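Local coordinates for protein putative polyketide synthase (Brevibacillus brevis, PDB 6HP2) that is the O-methyltransferase domain of a trans-AT polyketide synthase, binds S-adenosyl-L-homocysteine, and probably methylates intermediates of a polyketide pathway thought to lead to bacillaene, at residues A[237-242]-A[286-291]; A[59-64]-A[249-254]. All coordinates share one frame; numbering follows the deposited sequence.

Interaction 1: residues A[237-242]-A[286-291]; sequences EIIDVS and YCLFKL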
# COMPACT_ATOMS: atom_id res chain seq x y z
N GLU A 237 -9.30 9.83 -6.50
CA GLU A 237 -8.13 9.79 -7.36
C GLU A 237 -7.64 8.36 -7.44
O GLU A 237 -7.65 7.62 -6.44
CB GLU A 237 -7.03 10.71 -6.80
CG GLU A 237 -5.89 10.95 -7.76
CD GLU A 237 -4.99 12.12 -7.35
OE1 GLU A 237 -5.33 12.82 -6.40
OE2 GLU A 237 -3.93 12.33 -7.98
N ILE A 238 -7.31 7.94 -8.65
CA ILE A 238 -6.72 6.60 -8.89
C ILE A 238 -5.52 6.81 -9.80
O ILE A 238 -5.62 7.48 -10.83
CB ILE A 238 -7.74 5.60 -9.48
CG1 ILE A 238 -7.12 4.24 -9.82
CG2 ILE A 238 -8.42 6.21 -10.77
CD1 ILE A 238 -6.93 3.36 -8.64
N ILE A 239 -4.36 6.31 -9.38
CA ILE A 239 -3.14 6.52 -10.10
C ILE A 239 -2.54 5.18 -10.51
O ILE A 239 -2.37 4.32 -9.67
CB ILE A 239 -2.14 7.26 -9.20
CG1 ILE A 239 -2.64 8.66 -8.87
CG2 ILE A 239 -0.79 7.31 -9.87
CD1 ILE A 239 -1.91 9.32 -7.72
N ASP A 240 -2.16 5.01 -11.77
CA ASP A 240 -1.62 3.74 -12.21
C ASP A 240 -0.08 3.76 -12.21
O ASP A 240 0.52 4.57 -12.91
CB ASP A 240 -2.12 3.42 -13.62
CG ASP A 240 -1.70 2.05 -14.10
OD1 ASP A 240 -1.07 1.32 -13.31
OD2 ASP A 240 -2.01 1.70 -15.25
N VAL A 241 0.55 2.88 -11.43
CA VAL A 241 2.01 2.83 -11.37
C VAL A 241 2.58 1.56 -12.01
O VAL A 241 3.77 1.30 -11.87
CB VAL A 241 2.50 2.86 -9.91
CG1 VAL A 241 3.89 3.47 -9.84
CG2 VAL A 241 1.53 3.61 -9.01
N SER A 242 1.74 0.80 -12.70
CA SER A 242 2.18 -0.47 -13.30
C SER A 242 3.47 -0.40 -14.13
O SER A 242 4.36 -1.24 -13.94
CB SER A 242 1.06 -1.11 -14.13
OG SER A 242 -0.17 -1.05 -13.44
N TYR A 286 -1.09 -2.15 -10.68
CA TYR A 286 -0.69 -1.78 -9.34
C TYR A 286 -1.06 -0.32 -9.23
O TYR A 286 -0.50 0.51 -9.94
CB TYR A 286 0.82 -1.89 -9.26
CG TYR A 286 1.44 -1.57 -7.93
CD1 TYR A 286 1.71 -0.27 -7.55
CD2 TYR A 286 1.84 -2.58 -7.11
CE1 TYR A 286 2.33 -0.01 -6.34
CE2 TYR A 286 2.42 -2.34 -5.91
CZ TYR A 286 2.72 -1.07 -5.55
OH TYR A 286 3.30 -0.86 -4.32
N CYS A 287 -2.01 0.03 -8.36
CA CYS A 287 -2.44 1.41 -8.31
C CYS A 287 -2.55 2.06 -6.93
O CYS A 287 -2.69 1.38 -5.92
CB CYS A 287 -3.82 1.53 -8.96
SG CYS A 287 -3.99 0.95 -10.67
N LEU A 288 -2.50 3.39 -6.91
CA LEU A 288 -2.66 4.15 -5.68
C LEU A 288 -4.12 4.64 -5.67
O LEU A 288 -4.55 5.32 -6.60
CB LEU A 288 -1.72 5.35 -5.61
CG LEU A 288 -0.29 5.20 -6.14
CD1 LEU A 288 0.45 6.52 -6.02
CD2 LEU A 288 0.45 4.10 -5.38
N PHE A 289 -4.88 4.29 -4.63
CA PHE A 289 -6.28 4.69 -4.50
C PHE A 289 -6.44 5.77 -3.43
O PHE A 289 -5.97 5.57 -2.30
CB PHE A 289 -7.20 3.54 -4.05
CG PHE A 289 -7.24 2.34 -4.94
CD1 PHE A 289 -6.13 1.57 -5.13
CD2 PHE A 289 -8.42 1.93 -5.47
CE1 PHE A 289 -6.20 0.41 -5.90
CE2 PHE A 289 -8.50 0.79 -6.28
CZ PHE A 289 -7.39 0.04 -6.49
N LYS A 290 -7.17 6.83 -3.75
CA LYS A 290 -7.61 7.83 -2.76
C LYS A 290 -9.13 7.85 -2.76
O LYS A 290 -9.78 8.25 -3.75
CB LYS A 290 -7.02 9.19 -3.05
CG LYS A 290 -5.57 9.10 -3.45
CD LYS A 290 -4.89 10.50 -3.41
CE LYS A 290 -3.43 10.34 -3.73
NZ LYS A 290 -2.68 11.61 -3.62
N LEU A 291 -9.70 7.40 -1.64
CA LEU A 291 -11.15 7.22 -1.54
C LEU A 291 -11.74 8.17 -0.50
O LEU A 291 -11.11 8.46 0.54
CB LEU A 291 -11.52 5.77 -1.13
CG LEU A 291 -10.73 4.65 -1.82
CD1 LEU A 291 -11.04 3.29 -1.19
CD2 LEU A 291 -11.08 4.60 -3.29
O HOH W 1 -2.28 12.97 -6.11

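Interaction 2: residues A[59-64]-A[249-254]; sequences MSRVIL and LHDPDV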
# COMPACT_ATOMS: atom_id res chain seq x y z
N MET A 59 16.77 -6.38 -8.57
CA MET A 59 16.00 -6.16 -7.36
C MET A 59 16.07 -7.37 -6.45
O MET A 59 16.14 -7.21 -5.24
CB MET A 59 14.54 -5.84 -7.70
CG MET A 59 13.69 -5.52 -6.48
SD MET A 59 14.25 -3.94 -5.73
CE MET A 59 13.59 -2.78 -6.93
N SER A 60 16.04 -8.59 -7.00
CA SER A 60 16.06 -9.78 -6.15
C SER A 60 17.37 -9.86 -5.36
O SER A 60 17.38 -10.26 -4.20
CB SER A 60 15.86 -11.06 -6.99
OG SER A 60 16.84 -11.14 -8.01
N ARG A 61 18.50 -9.54 -6.00
CA ARG A 61 19.78 -9.52 -5.29
C ARG A 61 19.77 -8.50 -4.16
O ARG A 61 20.17 -8.79 -3.03
CB ARG A 61 20.89 -9.21 -6.26
CG ARG A 61 21.32 -10.43 -7.08
CD ARG A 61 22.38 -10.08 -8.11
NE ARG A 61 22.74 -11.24 -8.92
CZ ARG A 61 22.00 -11.74 -9.91
NH1 ARG A 61 20.83 -11.18 -10.21
NH2 ARG A 61 22.41 -12.79 -10.59
N VAL A 62 19.23 -7.32 -4.43
CA VAL A 62 19.23 -6.24 -3.45
C VAL A 62 18.31 -6.54 -2.28
O VAL A 62 18.65 -6.27 -1.12
CB VAL A 62 18.84 -4.92 -4.13
CG1 VAL A 62 18.69 -3.85 -3.09
CG2 VAL A 62 19.89 -4.56 -5.16
N ILE A 63 17.10 -7.07 -2.56
CA ILE A 63 16.13 -7.34 -1.52
C ILE A 63 16.54 -8.55 -0.70
O ILE A 63 16.35 -8.58 0.52
CB ILE A 63 14.73 -7.53 -2.12
CG1 ILE A 63 14.23 -6.23 -2.75
CG2 ILE A 63 13.79 -8.03 -1.05
CD1 ILE A 63 14.17 -5.06 -1.79
N LEU A 64 17.06 -9.59 -1.35
CA LEU A 64 17.34 -10.85 -0.67
C LEU A 64 18.73 -10.90 -0.05
O LEU A 64 19.03 -11.86 0.67
CB LEU A 64 17.19 -12.03 -1.66
CG LEU A 64 15.78 -12.26 -2.24
CD1 LEU A 64 15.79 -13.51 -3.18
CD2 LEU A 64 14.73 -12.42 -1.12
N LEU A 249 11.03 -4.10 -11.20
CA LEU A 249 11.06 -5.55 -11.08
C LEU A 249 11.64 -6.23 -12.30
O LEU A 249 11.69 -7.47 -12.32
CB LEU A 249 9.67 -6.09 -10.82
CG LEU A 249 9.04 -5.62 -9.52
CD1 LEU A 249 7.68 -6.29 -9.30
CD2 LEU A 249 9.95 -5.94 -8.35
N HIS A 250 12.13 -5.47 -13.28
CA HIS A 250 12.81 -6.08 -14.44
C HIS A 250 14.11 -6.73 -13.96
O HIS A 250 15.04 -6.03 -13.54
CB HIS A 250 13.10 -5.03 -15.51
CG HIS A 250 13.57 -5.62 -16.80
ND1 HIS A 250 14.86 -5.49 -17.26
CD2 HIS A 250 12.91 -6.34 -17.73
CE1 HIS A 250 14.97 -6.09 -18.43
NE2 HIS A 250 13.80 -6.62 -18.74
N ASP A 251 14.15 -8.05 -13.98
CA ASP A 251 15.17 -8.84 -13.31
C ASP A 251 15.36 -10.08 -14.17
O ASP A 251 14.96 -11.19 -13.80
CB ASP A 251 14.71 -9.20 -11.90
CG ASP A 251 15.85 -9.44 -10.91
OD1 ASP A 251 17.04 -9.48 -11.30
OD2 ASP A 251 15.51 -9.61 -9.72
N PRO A 252 15.99 -9.93 -15.33
CA PRO A 252 15.91 -11.00 -16.35
C PRO A 252 16.45 -12.36 -15.89
O PRO A 252 16.01 -13.39 -16.40
CB PRO A 252 16.71 -10.43 -17.53
CG PRO A 252 17.58 -9.35 -16.95
CD PRO A 252 16.87 -8.81 -15.74
N ASP A 253 17.38 -12.40 -14.94
CA ASP A 253 17.93 -13.67 -14.48
C ASP A 253 17.30 -14.18 -13.18
O ASP A 253 17.78 -15.16 -12.61
CB ASP A 253 19.44 -13.55 -14.27
CG ASP A 253 19.78 -12.57 -13.16
OD1 ASP A 253 19.22 -11.45 -13.16
OD2 ASP A 253 20.60 -12.93 -12.29
N VAL A 254 16.21 -13.56 -12.73
CA VAL A 254 15.72 -13.81 -11.38
C VAL A 254 15.37 -15.28 -11.20
O VAL A 254 15.72 -15.88 -10.18
CB VAL A 254 14.54 -12.86 -11.06
CG1 VAL A 254 13.34 -13.16 -11.94
CG2 VAL A 254 14.17 -12.99 -9.61
O HOH W 2 15.07 -5.87 -10.96

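Interaction 1: residues A[237-242]-A[286-291]
Ile238 turns CG1 anti to its own backbone N (chi1 176°) and then bends at chi2 79°, which carries CD1 back over the neighbouring strand to Phe289. The methyl lies 3.7 Å from the centroid of the Phe289 ring, only 7° off the ring normal, a CH-pi contact centred on one face; the same CD1 also touches Cys287 CB. On the other face of the sheet Ile239 packs against Leu288, and Val241, just beyond the strand, adds to this: Val241 CG2 lies 3.8 Å from Leu288 CG. Glu237 and Lys290 run side by side as extended chains. Their charged ends share a water, 2.6 Å from Glu237 OE2 and 2.9 Å from Lys290 NZ, while their main partners are Lys90 for the glutamate and the Val86 carbonyl for the lysine. Backbone bonds pair Glu237 with Lys290 and Ile239 with Leu288. Beyond them Val241 N meets Tyr286 O at 3.0 Å. Asp240 OD1 accepts from Ser242 N, closing an Asx turn, and also from Ser242 OG, which in turn accepts from Tyr286 N. Strands 233-240 and 284-293 are antiparallel neighbours, 284-293 lying between 194-203 and 233-240, in the 3-2-1-4-5-7-6 strand order of class I methyltransferases.

Interaction 2: residues A[59-64]-A[249-254]
Ser60, at the start of helix 59-64, and Asp251, in the loop after helix 242-249, form the tight, buried half of this contact. A single carboxylate oxygen is gripped twice: Asp251 OD2 accepts from Ser60 N at 3.0 Å and from Ser60 OG at 2.7 Å. Both donors arrive on its syn side, but from opposite faces of the carboxylate plane. The chi1 of 56° places the serine OG between the backbone N and the carbonyl carbon. The second oxygen, Asp251 OD1, is held by the hydroxyl of Ser58, which would fix the rotation of the carboxylate. A carboxylate against the first turn of a helix would be consistent with a favourable helix dipole and may favour the ionised form. Around this polar centre Val254 CG2 packs on Ser60 CB at 3.7 Å, and in an apolar contact Met59 CG lies 4.2 Å from Leu249 CD2. A water completes this side by accepting from Met59 N and donating to His250 O.

The looser side belongs to Arg61 and Asp253, both partly exposed. They approach from opposite directions with their flat groups nearly coplanar, 22° apart, and form a salt bridge in which NH1 of Arg61 stands 2.7 Å from OD2 of Asp253. Asp253 is poorly ordered, so the details of this bridge are less certain than those of the serine site. Tyr257 adds a cation-pi contact to the arginine. The whole is a helix-to-loop junction in which an aspartate of a distant loop receives the N-H and hydroxyl of a serine in the first turn of helix 59-64, while the type I turn of that loop, Asp251 to Val254, leads into helix 254-258.

A strand pair in the sheet and a helix-to-loop contact nearer the periphery are here tied together by sequence. Helix 242-249 runs from segment 237-242 to segment 249-254, so it leads from interaction 1 to interaction 2; helix 263-281 then returns the chain towards strand 284-293. The two contacts are about 24 Å apart between centres and about 7 Å between nearest atoms, without touching. S-adenosyl-L-homocysteine lies closer to interaction 1, about 8 Å from the side chain of Tyr286, than to interaction 2, about 14 Å from that of Met59. The residues of both contacts stand away from the bound ligand, although the side chains of Tyr286 and Arg84, which does bind it, are about 7 Å apart.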